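Local structure of KLLA0B12012p (Kluyveromyces lactis, 6Y3P) at residues H216-V221 and L236-P241; T298-A303 and Y339-L344; G330-V335 and L343-A348. The protein probably binds ATP through its C-terminal ATP-grasp domain, the part described here, and is a direct partner of the mRNA decapping enzyme Dcp2. One frame throughout, in Å; residues are numbered along the deposited sequence. Where two conformers were deposited one is given.

Interaction 1. Residues H216-V221 and L236-P241; sequences HIRCYV and LALFAP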
loop_
_atom_site.group_PDB
_atom_site.type_symbol
_atom_site.label_atom_id
_atom_site.label_comp_id
_atom_site.label_asym_id
_atom_site.label_seq_id
_atom_site.Cartn_x
_atom_site.Cartn_y
_atom_site.Cartn_z
ATOM N N HIS A 216 0.863 -12.056 -2.111
ATOM C CA HIS A 216 0.829 -10.873 -1.285
ATOM C C HIS A 216 -0.637 -10.505 -1.104
ATOM O O HIS A 216 -1.515 -11.011 -1.833
ATOM C CB HIS A 216 1.749 -9.728 -1.758
ATOM C CG HIS A 216 1.433 -9.147 -3.099
ATOM N ND1 HIS A 216 0.830 -7.906 -3.221
ATOM C CD2 HIS A 216 1.713 -9.622 -4.334
ATOM C CE1 HIS A 216 0.763 -7.668 -4.521
ATOM N NE2 HIS A 216 1.253 -8.685 -5.234
ATOM N N ILE A 217 -0.920 -9.727 -0.053
ATOM C CA ILE A 217 -2.256 -9.284 0.288
ATOM C C ILE A 217 -2.406 -7.831 -0.174
ATOM O O ILE A 217 -1.567 -6.974 0.111
ATOM C CB ILE A 217 -2.632 -9.447 1.790
ATOM C CG1 ILE A 217 -2.559 -10.926 2.225
ATOM C CG2 ILE A 217 -4.033 -8.860 2.058
ATOM C CD1 ILE A 217 -2.777 -11.197 3.705
ATOM N N ARG A 218 -3.482 -7.568 -0.894
ATOM C CA ARG A 218 -3.876 -6.223 -1.271
ATOM C C ARG A 218 -5.057 -5.901 -0.335
ATOM O O ARG A 218 -6.116 -6.533 -0.410
ATOM C CB ARG A 218 -4.292 -6.148 -2.757
ATOM C CG ARG A 218 -4.857 -4.775 -3.203
ATOM C CD ARG A 218 -3.919 -3.644 -2.833
ATOM N NE ARG A 218 -3.630 -2.731 -3.939
ATOM C CZ ARG A 218 -2.760 -2.964 -4.917
ATOM N NH1 ARG A 218 -2.551 -2.050 -5.857
ATOM N NH2 ARG A 218 -2.116 -4.124 -4.981
ATOM N N CYS A 219 -4.842 -4.946 0.565
ATOM C CA CYS A 219 -5.837 -4.487 1.518
ATOM C C CYS A 219 -6.270 -3.035 1.139
ATOM O O CYS A 219 -5.412 -2.149 1.041
ATOM C CB CYS A 219 -5.246 -4.567 2.927
ATOM S SG CYS A 219 -6.331 -3.946 4.238
ATOM N N TYR A 220 -7.581 -2.805 0.860
ATOM C CA TYR A 220 -8.057 -1.437 0.577
ATOM C C TYR A 220 -8.325 -0.712 1.881
ATOM O O TYR A 220 -9.046 -1.215 2.737
ATOM C CB TYR A 220 -9.286 -1.411 -0.326
ATOM C CG TYR A 220 -8.997 -2.051 -1.661
ATOM C CD1 TYR A 220 -8.132 -1.445 -2.573
ATOM C CD2 TYR A 220 -9.544 -3.287 -1.998
ATOM C CE1 TYR A 220 -7.833 -2.045 -3.796
ATOM C CE2 TYR A 220 -9.261 -3.894 -3.224
ATOM C CZ TYR A 220 -8.417 -3.259 -4.127
ATOM O OH TYR A 220 -8.123 -3.826 -5.335
ATOM N N VAL A 221 -7.691 0.440 2.046
ATOM C CA VAL A 221 -7.760 1.257 3.240
ATOM C C VAL A 221 -8.330 2.605 2.844
ATOM O O VAL A 221 -7.783 3.247 1.956
ATOM C CB VAL A 221 -6.362 1.382 3.886
ATOM C CG1 VAL A 221 -6.401 2.290 5.119
ATOM C CG2 VAL A 221 -5.795 0.014 4.242
ATOM N N LEU A 236 -7.601 -9.149 -0.768
ATOM C CA LEU A 236 -7.235 -9.932 -1.942
ATOM C C LEU A 236 -5.901 -10.591 -1.741
ATOM O O LEU A 236 -4.991 -10.005 -1.143
ATOM C CB LEU A 236 -7.122 -9.009 -3.179
ATOM C CG LEU A 236 -8.391 -8.540 -3.913
ATOM C CD1 LEU A 236 -9.299 -7.747 -3.017
ATOM C CD2 LEU A 236 -8.035 -7.642 -5.061
ATOM N N ALA A 237 -5.768 -11.784 -2.293
ATOM C CA ALA A 237 -4.525 -12.531 -2.321
ATOM C C ALA A 237 -4.183 -12.645 -3.816
ATOM O O ALA A 237 -4.973 -13.177 -4.593
ATOM C CB ALA A 237 -4.699 -13.909 -1.688
ATOM N N LEU A 238 -3.042 -12.064 -4.199
ATOM C CA LEU A 238 -2.534 -12.016 -5.559
ATOM C C LEU A 238 -1.350 -12.947 -5.578
ATOM O O LEU A 238 -0.350 -12.690 -4.921
ATOM C CB LEU A 238 -2.127 -10.562 -5.946
ATOM C CG LEU A 238 -3.078 -9.446 -5.423
ATOM C CD1 LEU A 238 -2.333 -8.225 -5.030
ATOM C CD2 LEU A 238 -4.110 -9.089 -6.405
ATOM N N PHE A 239 -1.506 -14.079 -6.268
ATOM C CA PHE A 239 -0.502 -15.138 -6.354
ATOM C C PHE A 239 0.490 -14.944 -7.488
ATOM O O PHE A 239 0.134 -14.436 -8.559
ATOM C CB PHE A 239 -1.188 -16.495 -6.490
ATOM C CG PHE A 239 -1.903 -16.911 -5.232
ATOM C CD1 PHE A 239 -3.231 -16.550 -5.014
ATOM C CD2 PHE A 239 -1.260 -17.685 -4.269
ATOM C CE1 PHE A 239 -3.898 -16.945 -3.849
ATOM C CE2 PHE A 239 -1.918 -18.050 -3.091
ATOM C CZ PHE A 239 -3.231 -17.680 -2.892
ATOM N N ALA A 240 1.738 -15.368 -7.239
ATOM C CA ALA A 240 2.834 -15.321 -8.206
ATOM C C ALA A 240 2.575 -16.405 -9.294
ATOM O O ALA A 240 1.870 -17.377 -9.006
ATOM C CB ALA A 240 4.163 -15.560 -7.491
ATOM N N PRO A 241 3.044 -16.247 -10.555
ATOM C CA PRO A 241 2.722 -17.263 -11.586
ATOM C C PRO A 241 3.351 -18.648 -11.382
ATOM O O PRO A 241 2.714 -19.681 -11.644
ATOM C CB PRO A 241 3.209 -16.611 -12.889
ATOM C CG PRO A 241 4.284 -15.669 -12.471
ATOM C CD PRO A 241 3.858 -15.144 -11.120
#
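His216, Ile217 and Arg218 pair with Leu238, Ala237 and Leu236 as two antiparallel strand segments whose axes come within 4.7 Å, their directions 145° apart. They belong to the beta hairpin of strands 215-224 and 228-239, part of an antiparallel sheet in this ATP-grasp domain. His216-Leu238 and Arg218-Leu236 are hydrogen-bonded pairs, each closed by two backbone bonds, Arg218 N reaching Leu236 O at 2.9 Å. The intervening Ile217-Ala237 pair is non-hydrogen-bonded, and Ile217 CA makes a CA-H...O contact of 3.2 Å with Leu236 O.

Ile217 and Ala237 share one face of the sheet, where Ile217 meets Ile296 of helix 290-313. On the other face Leu238 CD1 lies 3.6 Å from Arg218 CB. His216 was modelled in two conformers; in one of them Leu238 CB sits over the imidazole face, toward its rim, so this contact is doubtful. Arg218 sets out with CG anti to the backbone N (chi1 174°), then bends twice, bringing NH2 to a salt bridge with Asp332. Leu236 divides its methyls at Tyr220: CD1 meets CE2 of the ring at 3.9 Å, and CD2 touches the phenolic OH at 3.8 Å.

Interaction 2. Residues T298-A303 and Y339-L344; sequences TQIHEA and YQVKLL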
loop_
_atom_site.group_PDB
_atom_site.type_symbol
_atom_site.label_atom_id
_atom_site.label_comp_id
_atom_site.label_asym_id
_atom_site.label_seq_id
_atom_site.Cartn_x
_atom_site.Cartn_y
_atom_site.Cartn_z
ATOM N N THR A 298 -6.044 -8.839 12.416
ATOM C CA THR A 298 -5.675 -8.106 13.629
ATOM C C THR A 298 -4.356 -7.367 13.395
ATOM O O THR A 298 -4.341 -6.146 13.532
ATOM C CB THR A 298 -5.726 -9.063 14.806
ATOM O OG1 THR A 298 -7.083 -9.511 14.859
ATOM C CG2 THR A 298 -5.329 -8.402 16.147
ATOM N N GLN A 299 -3.304 -8.076 12.928
ATOM C CA GLN A 299 -2.008 -7.456 12.555
ATOM C C GLN A 299 -2.171 -6.352 11.524
ATOM O O GLN A 299 -1.537 -5.304 11.658
ATOM C CB GLN A 299 -1.033 -8.477 11.963
ATOM C CG GLN A 299 -0.604 -9.588 12.899
ATOM C CD GLN A 299 0.216 -10.594 12.137
ATOM O OE1 GLN A 299 1.362 -10.322 11.749
ATOM N NE2 GLN A 299 -0.367 -11.776 11.887
ATOM N N ILE A 300 -3.024 -6.565 10.503
ATOM C CA ILE A 300 -3.240 -5.555 9.450
ATOM C C ILE A 300 -3.846 -4.257 10.036
ATOM O O ILE A 300 -3.366 -3.155 9.744
ATOM C CB ILE A 300 -4.032 -6.137 8.240
ATOM C CG1 ILE A 300 -3.078 -6.993 7.375
ATOM C CG2 ILE A 300 -4.684 -5.011 7.397
ATOM C CD1 ILE A 300 -3.709 -8.021 6.391
ATOM N N HIS A 301 -4.869 -4.395 10.869
ATOM C CA HIS A 301 -5.537 -3.252 11.496
ATOM C C HIS A 301 -4.598 -2.527 12.395
ATOM O O HIS A 301 -4.636 -1.316 12.436
ATOM C CB HIS A 301 -6.709 -3.734 12.334
ATOM C CG HIS A 301 -7.824 -4.288 11.531
ATOM N ND1 HIS A 301 -9.035 -4.568 12.101
ATOM C CD2 HIS A 301 -7.882 -4.580 10.217
ATOM C CE1 HIS A 301 -9.797 -5.010 11.120
ATOM N NE2 HIS A 301 -9.145 -5.018 9.970
ATOM N N GLU A 302 -3.752 -3.253 13.119
ATOM C CA GLU A 302 -2.779 -2.640 13.992
ATOM C C GLU A 302 -1.727 -1.852 13.228
ATOM O O GLU A 302 -1.420 -0.722 13.609
ATOM C CB GLU A 302 -2.162 -3.700 14.914
ATOM C CG GLU A 302 -1.588 -3.140 16.199
ATOM C CD GLU A 302 -2.412 -2.120 16.969
ATOM O OE1 GLU A 302 -3.665 -2.208 16.981
ATOM O OE2 GLU A 302 -1.782 -1.236 17.590
ATOM N N ALA A 303 -1.217 -2.429 12.125
ATOM C CA ALA A 303 -0.178 -1.841 11.279
ATOM C C ALA A 303 -0.641 -0.573 10.550
ATOM O O ALA A 303 0.113 0.412 10.490
ATOM C CB ALA A 303 0.361 -2.874 10.305
ATOM N N TYR A 339 2.527 -16.889 9.603
ATOM C CA TYR A 339 1.318 -16.069 9.478
ATOM C C TYR A 339 1.538 -14.635 9.984
ATOM O O TYR A 339 0.605 -13.994 10.447
ATOM C CB TYR A 339 0.080 -16.750 10.121
ATOM C CG TYR A 339 -0.103 -18.190 9.685
ATOM C CD1 TYR A 339 0.483 -19.235 10.397
ATOM C CD2 TYR A 339 -0.872 -18.511 8.566
ATOM C CE1 TYR A 339 0.331 -20.557 9.999
ATOM C CE2 TYR A 339 -1.019 -19.832 8.146
ATOM C CZ TYR A 339 -0.419 -20.851 8.872
ATOM O OH TYR A 339 -0.575 -22.160 8.509
ATOM N N GLN A 340 2.777 -14.123 9.824
ATOM C CA GLN A 340 3.167 -12.763 10.186
ATOM C C GLN A 340 3.127 -11.873 8.956
ATOM O O GLN A 340 3.670 -12.240 7.912
ATOM C CB GLN A 340 4.551 -12.731 10.876
ATOM C CG GLN A 340 4.655 -13.539 12.202
ATOM C CD GLN A 340 3.466 -13.308 13.109
ATOM O OE1 GLN A 340 3.296 -12.232 13.681
ATOM N NE2 GLN A 340 2.566 -14.280 13.196
ATOM N N VAL A 341 2.463 -10.717 9.062
ATOM C CA VAL A 341 2.368 -9.780 7.938
ATOM C C VAL A 341 3.549 -8.807 7.908
ATOM O O VAL A 341 4.104 -8.439 8.930
ATOM C CB VAL A 341 1.003 -9.016 7.801
ATOM C CG1 VAL A 341 -0.203 -9.945 7.943
ATOM C CG2 VAL A 341 0.903 -7.842 8.767
ATOM N N LYS A 342 3.887 -8.356 6.722
ATOM C CA LYS A 342 4.939 -7.390 6.561
ATOM C C LYS A 342 4.506 -6.386 5.550
ATOM O O LYS A 342 4.192 -6.753 4.428
ATOM C CB LYS A 342 6.310 -8.057 6.280
ATOM C CG LYS A 342 7.118 -8.173 7.592
ATOM C CD LYS A 342 8.183 -9.266 7.598
ATOM C CE LYS A 342 8.978 -9.329 8.898
ATOM N NZ LYS A 342 9.855 -8.132 9.122
ATOM N N LEU A 343 4.375 -5.121 5.972
ATOM C CA LEU A 343 3.981 -4.073 5.034
ATOM C C LEU A 343 5.112 -3.812 4.045
ATOM O O LEU A 343 6.262 -3.603 4.436
ATOM C CB LEU A 343 3.520 -2.769 5.723
ATOM C CG LEU A 343 3.071 -1.641 4.781
ATOM C CD1 LEU A 343 1.796 -2.005 4.025
ATOM C CD2 LEU A 343 2.905 -0.349 5.538
ATOM N N LEU A 344 4.767 -3.845 2.760
ATOM C CA LEU A 344 5.717 -3.613 1.706
ATOM C C LEU A 344 5.562 -2.198 1.159
ATOM O O LEU A 344 6.554 -1.483 1.047
ATOM C CB LEU A 344 5.551 -4.687 0.606
ATOM C CG LEU A 344 6.377 -4.512 -0.664
ATOM C CD1 LEU A 344 7.887 -4.774 -0.414
ATOM C CD2 LEU A 344 5.839 -5.409 -1.773
#
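Gln299, on the helix, grips the backbone of Tyr339 and Val341 with both ends of its side-chain amide, and this is the tight part of the contact. Its OE1 accepts a nearly straight bond of 2.9 Å from Val341 N, which approaches from above the amide carbonyl plane, 37° out of it. Its NE2 donates to Tyr339 O at 2.8 Å, and here the partner lies in the amide plane and the donor in the carbonyl plane of Tyr339. The chain runs out extended beyond CG (chi2 173°), long enough to span from helix to strand, and the two bonds fix the rotation of the amide. NE2 also makes a weak bond to Glu295 O, one turn back along the helix. On the same side of the amide as Val341 N, Val341 CG2 rests 3.8 Å from Gln299 CB.

Contacts are looser elsewhere. The buried side chains of Ile300 and Val341 cross at about a right angle, with Ile300 CG1 4.2 Å from Val341 CG1. Toward solvent, the partly exposed Gln340 lays its amide nearly parallel to that of Gln299, the planes 9° apart, but OE1 of each meets OE1 of the other at 3.3 Å as two acceptors, without a bond; Gln340 NE2 turns instead to Asp338 O. Helix 290-313 thus packs on a face of the antiparallel sheet and clasps the backbone where the hairpin of strands 326-335 and 341-347 turns, a helix-on-sheet arrangement within the ATP-grasp fold.

Interaction 3. Residues G330-V335 and L343-A348; sequences GFDFLV and LLEVNA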
loop_
_atom_site.group_PDB
_atom_site.type_symbol
_atom_site.label_atom_id
_atom_site.label_comp_id
_atom_site.label_asym_id
_atom_site.label_seq_id
_atom_site.Cartn_x
_atom_site.Cartn_y
_atom_site.Cartn_z
ATOM N N GLY A 330 -4.314 1.266 -1.689
ATOM C CA GLY A 330 -4.008 -0.149 -1.805
ATOM C C GLY A 330 -2.789 -0.502 -0.974
ATOM O O GLY A 330 -1.667 -0.147 -1.343
ATOM N N PHE A 331 -3.003 -1.162 0.187
ATOM C CA PHE A 331 -1.907 -1.571 1.058
ATOM C C PHE A 331 -1.453 -2.967 0.692
ATOM O O PHE A 331 -2.256 -3.894 0.678
ATOM C CB PHE A 331 -2.292 -1.495 2.536
ATOM C CG PHE A 331 -2.134 -0.151 3.197
ATOM C CD1 PHE A 331 -2.812 0.964 2.715
ATOM C CD2 PHE A 331 -1.440 -0.029 4.392
ATOM C CE1 PHE A 331 -2.733 2.181 3.377
ATOM C CE2 PHE A 331 -1.359 1.195 5.053
ATOM C CZ PHE A 331 -2.007 2.292 4.542
ATOM N N ASP A 332 -0.172 -3.105 0.375
ATOM C CA ASP A 332 0.406 -4.389 0.018
ATOM C C ASP A 332 1.271 -4.948 1.124
ATOM O O ASP A 332 2.280 -4.347 1.545
ATOM C CB ASP A 332 1.130 -4.343 -1.336
ATOM C CG ASP A 332 0.137 -4.122 -2.471
ATOM O OD1 ASP A 332 -0.460 -5.122 -2.949
ATOM O OD2 ASP A 332 -0.109 -2.949 -2.819
ATOM N N PHE A 333 0.815 -6.096 1.622
ATOM C CA PHE A 333 1.432 -6.881 2.675
ATOM C C PHE A 333 1.920 -8.242 2.166
ATOM O O PHE A 333 1.241 -8.899 1.391
ATOM C CB PHE A 333 0.407 -7.161 3.790
ATOM C CG PHE A 333 -0.036 -5.977 4.597
ATOM C CD1 PHE A 333 0.671 -5.580 5.721
ATOM C CD2 PHE A 333 -1.209 -5.303 4.284
ATOM C CE1 PHE A 333 0.235 -4.488 6.489
ATOM C CE2 PHE A 333 -1.621 -4.195 5.034
ATOM C CZ PHE A 333 -0.893 -3.796 6.124
ATOM N N LEU A 334 3.055 -8.688 2.684
ATOM C CA LEU A 334 3.625 -10.018 2.467
ATOM C C LEU A 334 3.289 -10.838 3.737
ATOM O O LEU A 334 3.148 -10.280 4.827
ATOM C CB LEU A 334 5.144 -9.907 2.306
ATOM C CG LEU A 334 5.704 -9.771 0.872
ATOM C CD1 LEU A 334 5.169 -8.562 0.152
ATOM C CD2 LEU A 334 7.220 -9.683 0.886
ATOM N N VAL A 335 3.069 -12.133 3.570
ATOM C CA VAL A 335 2.763 -13.053 4.649
ATOM C C VAL A 335 3.867 -14.092 4.677
ATOM O O VAL A 335 4.176 -14.684 3.630
ATOM C CB VAL A 335 1.373 -13.742 4.516
ATOM C CG1 VAL A 335 0.976 -14.415 5.833
ATOM C CG2 VAL A 335 0.292 -12.755 4.063
ATOM N N LEU A 343 4.375 -5.121 5.972
ATOM C CA LEU A 343 3.981 -4.073 5.034
ATOM C C LEU A 343 5.112 -3.812 4.045
ATOM O O LEU A 343 6.262 -3.603 4.436
ATOM C CB LEU A 343 3.520 -2.769 5.723
ATOM C CG LEU A 343 3.071 -1.641 4.781
ATOM C CD1 LEU A 343 1.796 -2.005 4.025
ATOM C CD2 LEU A 343 2.905 -0.349 5.538
ATOM N N LEU A 344 4.767 -3.845 2.760
ATOM C CA LEU A 344 5.717 -3.613 1.706
ATOM C C LEU A 344 5.562 -2.198 1.159
ATOM O O LEU A 344 6.554 -1.483 1.047
ATOM C CB LEU A 344 5.551 -4.687 0.606
ATOM C CG LEU A 344 6.377 -4.512 -0.664
ATOM C CD1 LEU A 344 7.887 -4.774 -0.414
ATOM C CD2 LEU A 344 5.839 -5.409 -1.773
ATOM N N GLU A 345 4.329 -1.799 0.795
ATOM C CA GLU A 345 4.066 -0.479 0.196
ATOM C C GLU A 345 2.609 -0.079 0.281
ATOM O O GLU A 345 1.721 -0.911 0.530
ATOM C CB GLU A 345 4.509 -0.446 -1.282
ATOM C CG GLU A 345 3.708 -1.384 -2.177
ATOM C CD GLU A 345 4.292 -1.688 -3.543
ATOM O OE1 GLU A 345 5.183 -0.930 -3.990
ATOM O OE2 GLU A 345 3.842 -2.672 -4.177
ATOM N N VAL A 346 2.377 1.212 0.028
ATOM C CA VAL A 346 1.067 1.837 -0.003
ATOM C C VAL A 346 0.972 2.442 -1.404
ATOM O O VAL A 346 1.851 3.184 -1.818
ATOM C CB VAL A 346 0.927 2.888 1.143
ATOM C CG1 VAL A 346 -0.393 3.652 1.062
ATOM C CG2 VAL A 346 1.109 2.248 2.522
ATOM N N ASN A 347 -0.048 2.052 -2.152
ATOM C CA ASN A 347 -0.286 2.532 -3.510
ATOM C C ASN A 347 -1.534 3.400 -3.561
ATOM O O ASN A 347 -2.615 2.990 -3.136
ATOM C CB ASN A 347 -0.406 1.372 -4.515
ATOM C CG ASN A 347 0.829 0.519 -4.606
ATOM O OD1 ASN A 347 1.885 0.949 -5.082
ATOM N ND2 ASN A 347 0.726 -0.702 -4.128
ATOM N N ALA A 348 -1.346 4.609 -4.064
ATOM C CA ALA A 348 -2.370 5.611 -4.323
ATOM C C ALA A 348 -2.984 5.214 -5.652
ATOM O O ALA A 348 -2.286 4.653 -6.511
ATOM C CB ALA A 348 -1.725 6.993 -4.470
#
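Phe331 and Val346 face each other as a non-hydrogen-bonded pair between two antiparallel strands, 330-335 and 343-347, whose directions differ by 166°. From CB, the Phe331 side chain leaves with CG beside the backbone N (chi1 -85°), which swings the ring alongside Val346. CG lies under Val346 CG2, and CD1 lies against both Val346 methyls. CD2 reaches Leu343 CD1 at 3.8 Å, while across the ring CE1 touches Val346 CG1 at 3.6 Å. CE2 and CZ lie beneath Val346 CG2, a methyl placed over the ring centre in a CH-pi contact 10° off the normal and 3.7 Å from the centroid. Were the ring cut back to an alanine here, Val346 CG2 would probably lose the face it rests on, Leu343 CD1 its contact with CD2, and a gap would open toward helix 290-313.

Next along the strand, a classic beta bulge shifts the register: Leu344 and Glu345 both face Asp332, whose O takes Leu344 N at 2.8 Å and Glu345 N in a weak bond at 3.4 Å. Beyond it, Leu343 CD1 sits over the Phe333 ring, 3.9 Å from its centroid. On the opposite face Asp332 OD2 accepts a weak, strongly bent bond of 2.7 Å from Asn347 ND2, while OD1 forms a salt bridge with Arg218. This polar cluster, with Glu345 beside it, is consistent with the metal-nucleotide site of ATP-grasp enzymes. Strand 326-335 runs between strands 215-224 and 341-347; Phe331 and Leu343 pack on helix 290-313, and Val346 packs on helix 78-81.

All three contacts belong to one antiparallel sheet and the long helix 290-313 that covers one of its faces. Along the chain, interaction 1 closes first, the helix of interaction 2 follows, and interactions 2 and 3 end together on strand 341-347, sharing Leu343 and Leu344. Their centres lie about 13 Å (1 to 2), 9 Å (1 to 3) and 10 Å (2 to 3) apart. Strand 215-224 neighbours strand 326-335, so the hairpins of interactions 1 and 3 form one continuous surface, while Ile217 and Cys219 meet Ile300 on the helix side. The apolar face packs against helix 290-313; the other carries the polar cluster probably related to nucleotide binding.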